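Local coordinates for protein 2,3-dehydroadipyl-CoA hydratase (Escherichia coli, PDB 4FZW) that catalyses the reversible hydration of 2,3-dehydroadipyl-CoA to 3-hydroxyadipyl-CoA in the breakdown of phenylacetate, at residues 13-18 / 192-197; 28-33 / 68-73; 36-41 / 85-90; 199-204 / 237-242. One frame throughout, in Å; residues are numbered along the deposited sequence.

Interaction 1 (13-18 / 192-197); sequences QRVLLL and QLASKM
Val-15 and Ala-194 carry the apolar part of this contact. Both methyls of Val-15 meet the CB of Ala-194. Val-15 CG1 lies 3.5 Å from Ala-194 CB. Val-15 CG2 is almost as near to that methyl, at 3.7 Å from Ala-194 CB, so the fork of the valine straddles the alanine. The short alanine side chain probably lets strand and helix come close: the CA atoms of Val-15 and Ala-194 are 6.4 Å apart. The chi1 of Val-15, -177° with CG1 anti to the backbone N, turns both methyls to the helix.

The second group of contacts sets a methyl against polar atoms. Val-15 CG2 rests 3.6 Å from the carbonyl O of Ala-194 and 3.8 Å from the N of Ser-195. The hydroxyl of Ser-195 stands at the border of the contact. Its polar partner is the carbonyl O of Leu-191, one turn back in the same helix. Ala-198 also touches Val-15, and Val-52 of the next strand touches Ala-194.

Helix 186-197 is thus laid on strand 15-20 of the main sheet. Such helices packed on a beta-sheet layer belong to the crotonase fold of the enoyl-CoA hydratase/isomerase family.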
loop_
_atom_site.group_PDB
_atom_site.type_symbol
_atom_site.label_atom_id
_atom_site.label_comp_id
_atom_site.label_asym_id
_atom_site.label_seq_id
_atom_site.Cartn_x
_atom_site.Cartn_y
_atom_site.Cartn_z
ATOM N N GLN B 13 16.619 30.378 21.387
ATOM C CA GLN B 13 17.476 30.116 20.239
ATOM C C GLN B 13 16.683 29.649 19.014
ATOM O O GLN B 13 15.799 30.357 18.520
ATOM C CB GLN B 13 18.536 29.074 20.600
ATOM C CG GLN B 13 19.539 29.540 21.641
ATOM C CD GLN B 13 20.317 30.761 21.196
ATOM O OE1 GLN B 13 20.706 30.868 20.033
ATOM N NE2 GLN B 13 20.543 31.689 22.121
ATOM N N ARG B 14 17.021 28.467 18.518
ATOM C CA ARG B 14 16.368 27.909 17.352
ATOM C C ARG B 14 15.256 26.946 17.768
ATOM O O ARG B 14 14.762 26.165 16.959
ATOM C CB ARG B 14 17.409 27.172 16.515
ATOM C CG ARG B 14 18.745 27.910 16.471
ATOM C CD ARG B 14 19.643 27.339 15.406
ATOM N NE ARG B 14 18.857 27.041 14.209
ATOM C CZ ARG B 14 18.579 27.923 13.252
ATOM N NH1 ARG B 14 19.046 29.165 13.335
ATOM N NH2 ARG B 14 17.845 27.555 12.209
ATOM N N VAL B 15 14.874 26.994 19.039
ATOM C CA VAL B 15 13.737 26.207 19.516
ATOM C C VAL B 15 12.574 27.106 19.869
ATOM O O VAL B 15 12.732 28.071 20.613
ATOM C CB VAL B 15 14.085 25.295 20.730
ATOM C CG1 VAL B 15 12.898 24.468 21.099
ATOM C CG2 VAL B 15 15.264 24.387 20.389
ATOM N N LEU B 16 11.413 26.790 19.311
ATOM C CA LEU B 16 10.194 27.534 19.575
ATOM C C LEU B 16 9.338 26.774 20.595
ATOM O O LEU B 16 9.234 25.547 20.551
ATOM C CB LEU B 16 9.428 27.764 18.267
ATOM C CG LEU B 16 8.098 28.518 18.344
ATOM C CD1 LEU B 16 8.316 29.990 18.681
ATOM C CD2 LEU B 16 7.333 28.357 17.013
ATOM N N LEU B 17 8.750 27.509 21.533
ATOM C CA LEU B 17 7.905 26.908 22.559
ATOM C C LEU B 17 6.471 27.430 22.522
ATOM O O LEU B 17 6.217 28.639 22.587
ATOM C CB LEU B 17 8.492 27.121 23.951
ATOM C CG LEU B 17 7.760 26.447 25.129
ATOM C CD1 LEU B 17 7.658 24.920 24.949
ATOM C CD2 LEU B 17 8.434 26.777 26.466
ATOM N N LEU B 18 5.537 26.493 22.424
ATOM C CA LEU B 18 4.126 26.810 22.396
ATOM C C LEU B 18 3.465 26.177 23.608
ATOM O O LEU B 18 3.422 24.944 23.736
ATOM C CB LEU B 18 3.487 26.315 21.094
ATOM C CG LEU B 18 4.157 26.853 19.820
ATOM C CD1 LEU B 18 3.565 26.232 18.567
ATOM C CD2 LEU B 18 4.083 28.391 19.758
ATOM N N GLN B 192 15.777 20.709 26.468
ATOM C CA GLN B 192 17.185 20.322 26.267
ATOM C C GLN B 192 17.317 19.364 25.078
ATOM O O GLN B 192 18.290 19.428 24.311
ATOM C CB GLN B 192 17.806 19.723 27.532
ATOM N N LEU B 193 16.309 18.502 24.930
ATOM C CA LEU B 193 16.190 17.594 23.797
ATOM C C LEU B 193 16.047 18.326 22.459
ATOM O O LEU B 193 16.638 17.925 21.454
ATOM C CB LEU B 193 14.979 16.695 23.996
ATOM C CG LEU B 193 14.765 15.619 22.942
ATOM C CD1 LEU B 193 15.877 14.589 23.002
ATOM C CD2 LEU B 193 13.413 14.963 23.175
ATOM N N ALA B 194 15.264 19.401 22.440
ATOM C CA ALA B 194 15.080 20.173 21.204
ATOM C C ALA B 194 16.343 20.952 20.918
ATOM O O ALA B 194 16.684 21.158 19.779
ATOM C CB ALA B 194 13.904 21.117 21.316
ATOM N N SER B 195 17.038 21.380 21.970
ATOM C CA SER B 195 18.258 22.164 21.803
ATOM C C SER B 195 19.345 21.317 21.192
ATOM O O SER B 195 20.124 21.794 20.370
ATOM C CB SER B 195 18.711 22.753 23.135
ATOM O OG SER B 195 17.800 23.762 23.511
ATOM N N LYS B 196 19.391 20.058 21.611
ATOM C CA LYS B 196 20.297 19.086 21.036
ATOM C C LYS B 196 19.942 18.811 19.566
ATOM O O LYS B 196 20.817 18.736 18.703
ATOM C CB LYS B 196 20.249 17.796 21.859
ATOM C CG LYS B 196 20.824 16.602 21.130
ATOM C CD LYS B 196 21.840 15.874 21.980
ATOM C CE LYS B 196 21.181 15.230 23.169
ATOM N NZ LYS B 196 22.173 14.462 23.971
ATOM N N MET B 197 18.658 18.673 19.268
ATOM C CA MET B 197 18.278 18.482 17.872
ATOM C C MET B 197 18.626 19.731 17.047
ATOM O O MET B 197 19.365 19.629 16.071
ATOM C CB MET B 197 16.820 18.030 17.732
ATOM C CG MET B 197 16.586 16.640 18.331
ATOM S SD MET B 197 14.858 16.194 18.247
ATOM C CE MET B 197 14.197 17.810 17.870
#

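Interaction 2 (28-33 / 68-73); sequences ALNNAL and LNEMAE
Glu-70 reaches Asn-31 with an extended chain. Its chi1 of -71° sets CG beside its own backbone N, and the chain runs straight beyond CG. The carboxylate is carried across the gap to the start of helix 31-46. There OE1 of Glu-70 accepts a hydrogen bond from the backbone N of Asn-31, at 3.1 Å. The N-H...O angle is 146°, so the bond is somewhat bent. OE1 uses its syn lone pair, on the side of the other carboxylate oxygen.

Asn-31 is the first residue of helix 31-46. Asn-30 holds the N-cap position but makes no capping bond with its side chain. The carboxylate from 68-73 therefore serves a first-turn N-H from outside the helix. A negative group at a helix N-terminus probably gains from the helix dipole as well.

The side chain of Asn-31 lies against the same oxygen. Asn-31 CB is 3.3 Å from Glu-70 OE1, and the amide plane is turned 47° from the carboxylate plane. Arg-84 makes a long, weak ion pair with Glu-70 OE1 and donates a hydrogen bond to the carbonyl O of Leu-29. Met-71, the next residue after Glu-70, packs on Ile-244 of a neighbouring subunit.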
loop_
_atom_site.group_PDB
_atom_site.type_symbol
_atom_site.label_atom_id
_atom_site.label_comp_id
_atom_site.label_asym_id
_atom_site.label_seq_id
_atom_site.Cartn_x
_atom_site.Cartn_y
_atom_site.Cartn_z
ATOM N N ALA B 28 -8.372 22.503 27.039
ATOM C CA ALA B 28 -9.170 21.948 25.947
ATOM C C ALA B 28 -8.830 22.637 24.632
ATOM O O ALA B 28 -8.670 23.860 24.584
ATOM C CB ALA B 28 -10.661 22.079 26.238
ATOM N N LEU B 29 -8.732 21.850 23.564
ATOM C CA LEU B 29 -8.410 22.387 22.247
ATOM C C LEU B 29 -9.603 23.073 21.641
ATOM O O LEU B 29 -10.525 22.438 21.173
ATOM C CB LEU B 29 -7.892 21.288 21.320
ATOM C CG LEU B 29 -6.528 20.750 21.744
ATOM C CD1 LEU B 29 -6.095 19.638 20.823
ATOM C CD2 LEU B 29 -5.524 21.879 21.731
ATOM N N ASN B 30 -9.585 24.392 21.690
ATOM C CA ASN B 30 -10.572 25.196 20.972
ATOM C C ASN B 30 -10.349 25.165 19.469
ATOM O O ASN B 30 -9.235 24.927 18.986
ATOM C CB ASN B 30 -10.522 26.662 21.418
ATOM C CG ASN B 30 -11.596 27.001 22.408
ATOM O OD1 ASN B 30 -12.493 26.198 22.660
ATOM N ND2 ASN B 30 -11.539 28.214 22.953
ATOM N N ASN B 31 -11.412 25.442 18.734
ATOM C CA ASN B 31 -11.278 25.762 17.334
ATOM C C ASN B 31 -10.281 26.900 17.146
ATOM O O ASN B 31 -9.346 26.815 16.344
ATOM C CB ASN B 31 -12.631 26.179 16.789
ATOM C CG ASN B 31 -12.997 25.452 15.519
ATOM O OD1 ASN B 31 -12.158 25.233 14.643
ATOM N ND2 ASN B 31 -14.268 25.067 15.411
ATOM N N ALA B 32 -10.490 27.976 17.895
ATOM C CA ALA B 32 -9.589 29.113 17.835
ATOM C C ALA B 32 -8.185 28.709 18.259
ATOM O O ALA B 32 -7.229 29.115 17.618
ATOM C CB ALA B 32 -10.105 30.247 18.676
ATOM N N LEU B 33 -8.060 27.899 19.316
ATOM C CA LEU B 33 -6.742 27.482 19.814
ATOM C C LEU B 33 -6.030 26.616 18.773
ATOM O O LEU B 33 -4.895 26.891 18.358
ATOM C CB LEU B 33 -6.865 26.752 21.149
ATOM C CG LEU B 33 -5.575 26.304 21.863
ATOM C CD1 LEU B 33 -4.526 27.410 21.898
ATOM C CD2 LEU B 33 -5.869 25.776 23.271
ATOM N N LEU B 68 -16.397 20.646 24.086
ATOM C CA LEU B 68 -17.474 19.687 23.845
ATOM C C LEU B 68 -18.665 20.292 23.103
ATOM O O LEU B 68 -19.331 19.604 22.330
ATOM C CB LEU B 68 -17.928 19.054 25.163
ATOM C CG LEU B 68 -18.762 17.779 25.039
ATOM C CD1 LEU B 68 -18.111 16.809 24.063
ATOM C CD2 LEU B 68 -18.944 17.137 26.402
ATOM N N ASN B 69 -18.924 21.577 23.348
ATOM C CA ASN B 69 -20.029 22.292 22.716
ATOM C C ASN B 69 -19.794 22.421 21.221
ATOM O O ASN B 69 -20.697 22.173 20.422
ATOM C CB ASN B 69 -20.194 23.696 23.310
ATOM C CG ASN B 69 -20.181 23.706 24.828
ATOM O OD1 ASN B 69 -19.294 23.132 25.462
ATOM N ND2 ASN B 69 -21.172 24.365 25.418
ATOM N N GLU B 70 -18.576 22.814 20.853
ATOM C CA GLU B 70 -18.212 22.968 19.451
ATOM C C GLU B 70 -18.408 21.693 18.614
ATOM O O GLU B 70 -18.656 21.788 17.411
ATOM C CB GLU B 70 -16.780 23.494 19.305
ATOM C CG GLU B 70 -16.591 24.955 19.709
ATOM C CD GLU B 70 -15.156 25.421 19.525
ATOM O OE1 GLU B 70 -14.318 24.586 19.119
ATOM O OE2 GLU B 70 -14.858 26.611 19.783
ATOM N N MET B 71 -18.305 20.509 19.223
ATOM C CA MET B 71 -18.525 19.274 18.461
ATOM C C MET B 71 -19.938 18.742 18.560
ATOM O O MET B 71 -20.266 17.782 17.874
ATOM C CB MET B 71 -17.469 18.178 18.761
ATOM C CG MET B 71 -17.737 17.090 19.830
ATOM S SD MET B 71 -18.351 15.489 19.113
ATOM C CE MET B 71 -19.004 14.842 20.730
ATOM N N ALA B 72 -20.766 19.363 19.401
ATOM C CA ALA B 72 -22.184 18.995 19.509
ATOM C C ALA B 72 -23.073 19.747 18.506
ATOM O O ALA B 72 -23.874 19.139 17.788
ATOM C CB ALA B 72 -22.689 19.217 20.936
ATOM N N GLU B 73 -22.937 21.072 18.474
ATOM C CA GLU B 73 -23.723 21.910 17.573
ATOM C C GLU B 73 -23.434 21.595 16.108
ATOM O O GLU B 73 -23.908 22.292 15.206
ATOM C CB GLU B 73 -23.499 23.400 17.869
ATOM C CG GLU B 73 -22.059 23.881 17.748
ATOM C CD GLU B 73 -21.866 25.274 18.327
ATOM O OE1 GLU B 73 -20.826 25.902 18.036
ATOM O OE2 GLU B 73 -22.755 25.736 19.078
#

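Interaction 3 (36-41 / 85-90); sequences QLVNEL and PQLWAR
Val-38 is the hub of the contact, and its two methyls go to different partners. Val-38 CG2 sits 3.4 Å from the carbonyl O of Leu-87 and 3.9 Å from the CB of the same residue. The leucine is thus met at its backbone and at the base of its side chain. Val-38 CG1 turns to Arg-90 and lies 3.6 Å from Arg-90 NE. Val-38 CG1 also touches NH2 of Arg-90, at 3.9 Å, and approaches the guanidinium obliquely. The valine crosses both Leu-87 and Arg-90 at about a right angle. Its chi1 of 163° puts CG1 anti to the backbone N and CG2 beside it, which splits the methyls between the two partners.

Arg-90 bends at chi3, 76°, and this brings its charged end alongside Val-38 CG1. Asn-39 is at the edge of the contact. Asn-39 OD1 is 4.3 Å from Arg-90 NH2, which is too long for a bond. The firm partner of the arginine is Glu-42, one turn after Val-38 in helix 31-46, which forms a salt bridge with NE.

Two near-parallel helices of the crotonase fold pack here: helix 31-46, which follows strand 15-20, and helix 84-92. The axes of the two segments cross at 29° and come within 9.6 Å. Leu-91 extends the apolar seam, touching Leu-37, Val-38 and Leu-41. Leu-34 and Met-35 do the same on the Leu-87 side.

The chemistry is mixed. Apolar packing joins the helices on the buried side, while the arginine ties them electrostatically at the border. The methyl of Val-38 beside the guanidinium, together with the Glu-42 bridge, probably limits how freely that group can turn.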
loop_
_atom_site.group_PDB
_atom_site.type_symbol
_atom_site.label_atom_id
_atom_site.label_comp_id
_atom_site.label_asym_id
_atom_site.label_seq_id
_atom_site.Cartn_x
_atom_site.Cartn_y
_atom_site.Cartn_z
ATOM N N GLN B 36 -4.932 28.882 15.969
ATOM C CA GLN B 36 -3.748 29.606 16.421
ATOM C C GLN B 36 -2.492 28.747 16.286
ATOM O O GLN B 36 -1.514 29.170 15.662
ATOM C CB GLN B 36 -3.924 30.065 17.880
ATOM C CG GLN B 36 -2.870 31.044 18.362
ATOM C CD GLN B 36 -2.800 32.286 17.486
ATOM O OE1 GLN B 36 -3.794 32.982 17.297
ATOM N NE2 GLN B 36 -1.625 32.569 16.953
ATOM N N LEU B 37 -2.536 27.553 16.888
ATOM C CA LEU B 37 -1.471 26.558 16.798
ATOM C C LEU B 37 -1.025 26.317 15.354
ATOM O O LEU B 37 0.177 26.298 15.056
ATOM C CB LEU B 37 -1.937 25.243 17.433
ATOM C CG LEU B 37 -0.926 24.116 17.634
ATOM C CD1 LEU B 37 0.082 24.521 18.678
ATOM C CD2 LEU B 37 -1.628 22.829 18.035
ATOM N N VAL B 38 -1.987 26.133 14.454
ATOM C CA VAL B 38 -1.660 25.978 13.046
ATOM C C VAL B 38 -0.896 27.186 12.499
ATOM O O VAL B 38 0.040 27.033 11.712
ATOM C CB VAL B 38 -2.928 25.746 12.167
ATOM C CG1 VAL B 38 -2.631 25.992 10.691
ATOM C CG2 VAL B 38 -3.493 24.353 12.392
ATOM N N ASN B 39 -1.293 28.388 12.891
ATOM C CA ASN B 39 -0.654 29.568 12.310
ATOM C C ASN B 39 0.761 29.719 12.821
ATOM O O ASN B 39 1.656 30.093 12.064
ATOM C CB ASN B 39 -1.473 30.857 12.517
ATOM C CG ASN B 39 -2.792 30.833 11.765
ATOM O OD1 ASN B 39 -2.907 30.199 10.720
ATOM N ND2 ASN B 39 -3.797 31.510 12.302
ATOM N N GLU B 40 0.949 29.409 14.104
ATOM C CA GLU B 40 2.260 29.452 14.741
ATOM C C GLU B 40 3.253 28.505 14.045
ATOM O O GLU B 40 4.347 28.917 13.638
ATOM C CB GLU B 40 2.146 29.092 16.231
ATOM C CG GLU B 40 1.394 30.091 17.120
ATOM C CD GLU B 40 2.038 31.461 17.150
ATOM O OE1 GLU B 40 3.207 31.612 16.717
ATOM O OE2 GLU B 40 1.353 32.395 17.609
ATOM N N LEU B 41 2.868 27.238 13.906
ATOM C CA LEU B 41 3.727 26.248 13.256
ATOM C C LEU B 41 3.962 26.523 11.776
ATOM O O LEU B 41 5.063 26.305 11.271
ATOM C CB LEU B 41 3.139 24.849 13.408
ATOM C CG LEU B 41 3.035 24.295 14.814
ATOM C CD1 LEU B 41 2.337 22.950 14.761
ATOM C CD2 LEU B 41 4.431 24.204 15.470
ATOM N N PRO B 85 -10.744 19.139 10.512
ATOM C CA PRO B 85 -9.870 18.107 9.949
ATOM C C PRO B 85 -8.703 18.632 9.114
ATOM O O PRO B 85 -7.628 18.026 9.137
ATOM C CB PRO B 85 -10.835 17.274 9.117
ATOM C CG PRO B 85 -12.108 17.333 9.939
ATOM C CD PRO B 85 -12.165 18.754 10.427
ATOM N N GLN B 86 -8.889 19.749 8.420
ATOM C CA GLN B 86 -7.827 20.311 7.588
ATOM C C GLN B 86 -6.795 21.040 8.449
ATOM O O GLN B 86 -5.643 21.191 8.051
ATOM C CB GLN B 86 -8.417 21.279 6.555
ATOM C CG GLN B 86 -8.959 22.541 7.221
ATOM C CD GLN B 86 -9.532 23.556 6.256
ATOM O OE1 GLN B 86 -9.884 23.239 5.109
ATOM N NE2 GLN B 86 -9.637 24.801 6.727
ATOM N N LEU B 87 -7.207 21.503 9.627
ATOM C CA LEU B 87 -6.255 22.087 10.588
ATOM C C LEU B 87 -5.329 21.003 11.133
ATOM O O LEU B 87 -4.110 21.183 11.202
ATOM C CB LEU B 87 -6.983 22.778 11.732
ATOM C CG LEU B 87 -7.994 23.864 11.375
ATOM C CD1 LEU B 87 -8.498 24.541 12.648
ATOM C CD2 LEU B 87 -7.364 24.873 10.420
ATOM N N TRP B 88 -5.913 19.863 11.495
ATOM C CA TRP B 88 -5.124 18.688 11.882
ATOM C C TRP B 88 -4.105 18.288 10.802
ATOM O O TRP B 88 -2.954 17.996 11.125
ATOM C CB TRP B 88 -6.042 17.511 12.267
ATOM C CG TRP B 88 -6.729 17.720 13.610
ATOM C CD1 TRP B 88 -7.978 18.233 13.827
ATOM C CD2 TRP B 88 -6.181 17.443 14.912
ATOM N NE1 TRP B 88 -8.245 18.282 15.176
ATOM C CE2 TRP B 88 -7.159 17.802 15.863
ATOM C CE3 TRP B 88 -4.955 16.921 15.361
ATOM C CZ2 TRP B 88 -6.952 17.660 17.246
ATOM C CZ3 TRP B 88 -4.753 16.779 16.738
ATOM C CH2 TRP B 88 -5.749 17.147 17.658
ATOM N N ALA B 89 -4.503 18.297 9.526
ATOM C CA ALA B 89 -3.567 17.922 8.452
ATOM C C ALA B 89 -2.528 19.001 8.239
ATOM O O ALA B 89 -1.411 18.715 7.824
ATOM C CB ALA B 89 -4.286 17.609 7.132
ATOM N N ARG B 90 -2.884 20.248 8.520
ATOM C CA ARG B 90 -1.883 21.307 8.432
ATOM C C ARG B 90 -0.876 21.216 9.574
ATOM O O ARG B 90 0.294 21.528 9.377
ATOM C CB ARG B 90 -2.522 22.698 8.353
ATOM C CG ARG B 90 -3.132 23.002 6.992
ATOM C CD ARG B 90 -4.201 24.063 7.088
ATOM N NE ARG B 90 -3.624 25.391 7.248
ATOM C CZ ARG B 90 -4.324 26.513 7.159
ATOM N NH1 ARG B 90 -5.626 26.458 6.897
ATOM N NH2 ARG B 90 -3.718 27.679 7.330
#

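Interaction 4 (199-204 / 237-242); sequences RHSPLA and TEDRHE
Two helix starts meet here in the C-terminal helical region: helix 202-214 and helix 239-248. Ser-201 and Asp-239 face each other at the centre, with CA atoms 6.4 Å apart. The hydroxyl OG of Ser-201 is 3.8 Å from the CB of Asp-239. Ser-201 OG is 3.9 Å from OD2 of Asp-239, which makes this a van der Waals approach and not a bond. OG is anti to the backbone N of Ser-201, chi1 154°, and is used within its own segment. Ser-201 OG accepts from the N of Ala-204 at 3.2 Å, with an N-H...O angle of 165°.

Ser-201 is therefore the N-cap of helix 202-214, and Pro-202 follows as the first helical residue. Pro-202 CD lies 4.0 Å from Asp-239 OD2. The carboxylate of Asp-239 has stronger ties to the chain end. OD1 accepts from the N of Lys-256, and OD2 from the N of both Gly-257 and Arg-258. These bonds fasten the C-terminus beside the contact.

A separate apolar contact joins Leu-203 and Thr-237. CD1 of Leu-203 meets CG2 of Thr-237 at 3.9 Å, while the threonine hydroxyl bonds to the carbonyl O of Leu-234. Beyond them, Leu-80 and Leu-76 of a neighbouring subunit pack on Leu-203 and Thr-237.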
loop_
_atom_site.group_PDB
_atom_site.type_symbol
_atom_site.label_atom_id
_atom_site.label_comp_id
_atom_site.label_asym_id
_atom_site.label_seq_id
_atom_site.Cartn_x
_atom_site.Cartn_y
_atom_site.Cartn_z
ATOM N N ARG B 199 20.778 21.629 17.103
ATOM C CA ARG B 199 22.200 21.857 16.982
ATOM C C ARG B 199 22.687 21.293 15.656
ATOM O O ARG B 199 23.757 21.645 15.156
ATOM C CB ARG B 199 22.902 21.237 18.190
ATOM C CG ARG B 199 24.357 20.911 18.016
ATOM C CD ARG B 199 25.067 20.991 19.361
ATOM N NE ARG B 199 24.399 20.225 20.412
ATOM C CZ ARG B 199 24.975 19.908 21.567
ATOM N NH1 ARG B 199 26.221 20.292 21.804
ATOM N NH2 ARG B 199 24.317 19.206 22.484
ATOM N N HIS B 200 21.863 20.427 15.083
ATOM C CA HIS B 200 22.170 19.779 13.807
ATOM C C HIS B 200 21.627 20.572 12.606
ATOM O O HIS B 200 20.842 21.509 12.755
ATOM C CB HIS B 200 21.608 18.361 13.813
ATOM C CG HIS B 200 22.012 17.570 15.025
ATOM N ND1 HIS B 200 23.265 17.647 15.569
ATOM C CD2 HIS B 200 21.305 16.705 15.783
ATOM C CE1 HIS B 200 23.334 16.841 16.618
ATOM N NE2 HIS B 200 22.157 16.262 16.771
ATOM N N SER B 201 22.068 20.177 11.416
ATOM C CA SER B 201 21.718 20.852 10.153
ATOM C C SER B 201 20.204 20.945 9.901
ATOM O O SER B 201 19.523 19.929 9.807
ATOM C CB SER B 201 22.419 20.159 8.983
ATOM O OG SER B 201 21.696 20.340 7.776
ATOM N N PRO B 202 19.681 22.175 9.779
ATOM C CA PRO B 202 18.241 22.400 9.619
ATOM C C PRO B 202 17.659 21.507 8.524
ATOM O O PRO B 202 16.582 20.911 8.714
ATOM C CB PRO B 202 18.161 23.864 9.184
ATOM C CG PRO B 202 19.434 24.482 9.636
ATOM C CD PRO B 202 20.469 23.409 9.606
ATOM N N LEU B 203 18.374 21.426 7.396
ATOM C CA LEU B 203 17.923 20.673 6.221
ATOM C C LEU B 203 17.963 19.174 6.488
ATOM O O LEU B 203 17.051 18.436 6.083
ATOM C CB LEU B 203 18.730 21.038 4.952
ATOM C CG LEU B 203 18.579 22.465 4.381
ATOM C CD1 LEU B 203 19.467 22.725 3.165
ATOM C CD2 LEU B 203 17.143 22.750 4.036
ATOM N N ALA B 204 19.021 18.729 7.171
ATOM C CA ALA B 204 19.141 17.339 7.594
ATOM C C ALA B 204 17.976 16.969 8.505
ATOM O O ALA B 204 17.364 15.909 8.349
ATOM C CB ALA B 204 20.469 17.105 8.294
ATOM N N THR B 237 24.199 19.319 -0.342
ATOM C CA THR B 237 24.130 20.513 0.496
ATOM C C THR B 237 25.475 20.906 1.078
ATOM O O THR B 237 26.348 20.069 1.291
ATOM C CB THR B 237 23.152 20.341 1.663
ATOM O OG1 THR B 237 23.517 19.176 2.402
ATOM C CG2 THR B 237 21.722 20.191 1.157
ATOM N N GLU B 238 25.594 22.200 1.355
ATOM C CA GLU B 238 26.807 22.831 1.855
ATOM C C GLU B 238 27.024 22.427 3.287
ATOM O O GLU B 238 28.158 22.220 3.725
ATOM C CB GLU B 238 26.666 24.353 1.806
ATOM C CG GLU B 238 26.344 24.911 0.462
ATOM C CD GLU B 238 27.526 24.859 -0.468
ATOM O OE1 GLU B 238 28.674 24.895 0.029
ATOM O OE2 GLU B 238 27.294 24.807 -1.695
ATOM N N ASP B 239 25.913 22.334 4.008
ATOM C CA ASP B 239 25.922 21.962 5.401
ATOM C C ASP B 239 26.453 20.552 5.595
ATOM O O ASP B 239 27.003 20.240 6.654
ATOM C CB ASP B 239 24.530 22.116 5.994
ATOM C CG ASP B 239 24.164 23.566 6.234
ATOM O OD1 ASP B 239 25.065 24.431 6.104
ATOM O OD2 ASP B 239 22.983 23.839 6.556
ATOM N N ARG B 240 26.312 19.688 4.593
ATOM C CA ARG B 240 26.859 18.355 4.789
ATOM C C ARG B 240 28.369 18.412 4.917
ATOM O O ARG B 240 28.990 17.582 5.573
ATOM C CB ARG B 240 26.491 17.402 3.679
ATOM C CG ARG B 240 27.141 16.049 3.884
ATOM C CD ARG B 240 26.788 15.088 2.784
ATOM N NE ARG B 240 27.159 15.629 1.492
ATOM C CZ ARG B 240 28.214 15.231 0.801
ATOM N NH1 ARG B 240 28.989 14.275 1.290
ATOM N NH2 ARG B 240 28.491 15.782 -0.378
ATOM N N HIS B 241 28.951 19.403 4.263
ATOM C CA HIS B 241 30.381 19.627 4.302
ATOM C C HIS B 241 30.761 20.206 5.667
ATOM O O HIS B 241 31.762 19.811 6.267
ATOM C CB HIS B 241 30.767 20.586 3.172
ATOM C CG HIS B 241 32.206 20.978 3.160
ATOM N ND1 HIS B 241 32.713 21.996 3.954
ATOM C CD2 HIS B 241 33.262 20.511 2.447
ATOM C CE1 HIS B 241 34.004 22.123 3.729
ATOM N NE2 HIS B 241 34.365 21.237 2.823
ATOM N N GLU B 242 29.935 21.124 6.157
ATOM C CA GLU B 242 30.194 21.797 7.420
ATOM C C GLU B 242 30.050 20.829 8.590
ATOM O O GLU B 242 30.851 20.853 9.533
ATOM C CB GLU B 242 29.244 22.991 7.595
ATOM C CG GLU B 242 29.482 23.810 8.857
ATOM C CD GLU B 242 30.886 24.387 8.927
ATOM O OE1 GLU B 242 31.526 24.531 7.864
ATOM O OE2 GLU B 242 31.350 24.693 10.045
#

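In the fold
Interactions 2 and 3 share helix 31-46, and their centres are 14 Å apart. They touch through Leu-29 on Trp-88, and their segments alternate along the chain. Interaction 1 spans both of them in sequence. It touches interaction 3 through Leu-18, which packs on Leu-37 and Leu-41, so strand 15-20 lies against the helix that follows it. Interaction 4 comes last in the chain, about 17 Å from interaction 1 between centres, and adjoins it in sequence. Interactions 2 and 4 lie on opposite sides of the chain's centre, their own centres about 41 Å apart. The sheet core is thus linked to the C-terminal helices, and interactions 1 and 4 both border the second subunit of the twelve-chain assembly.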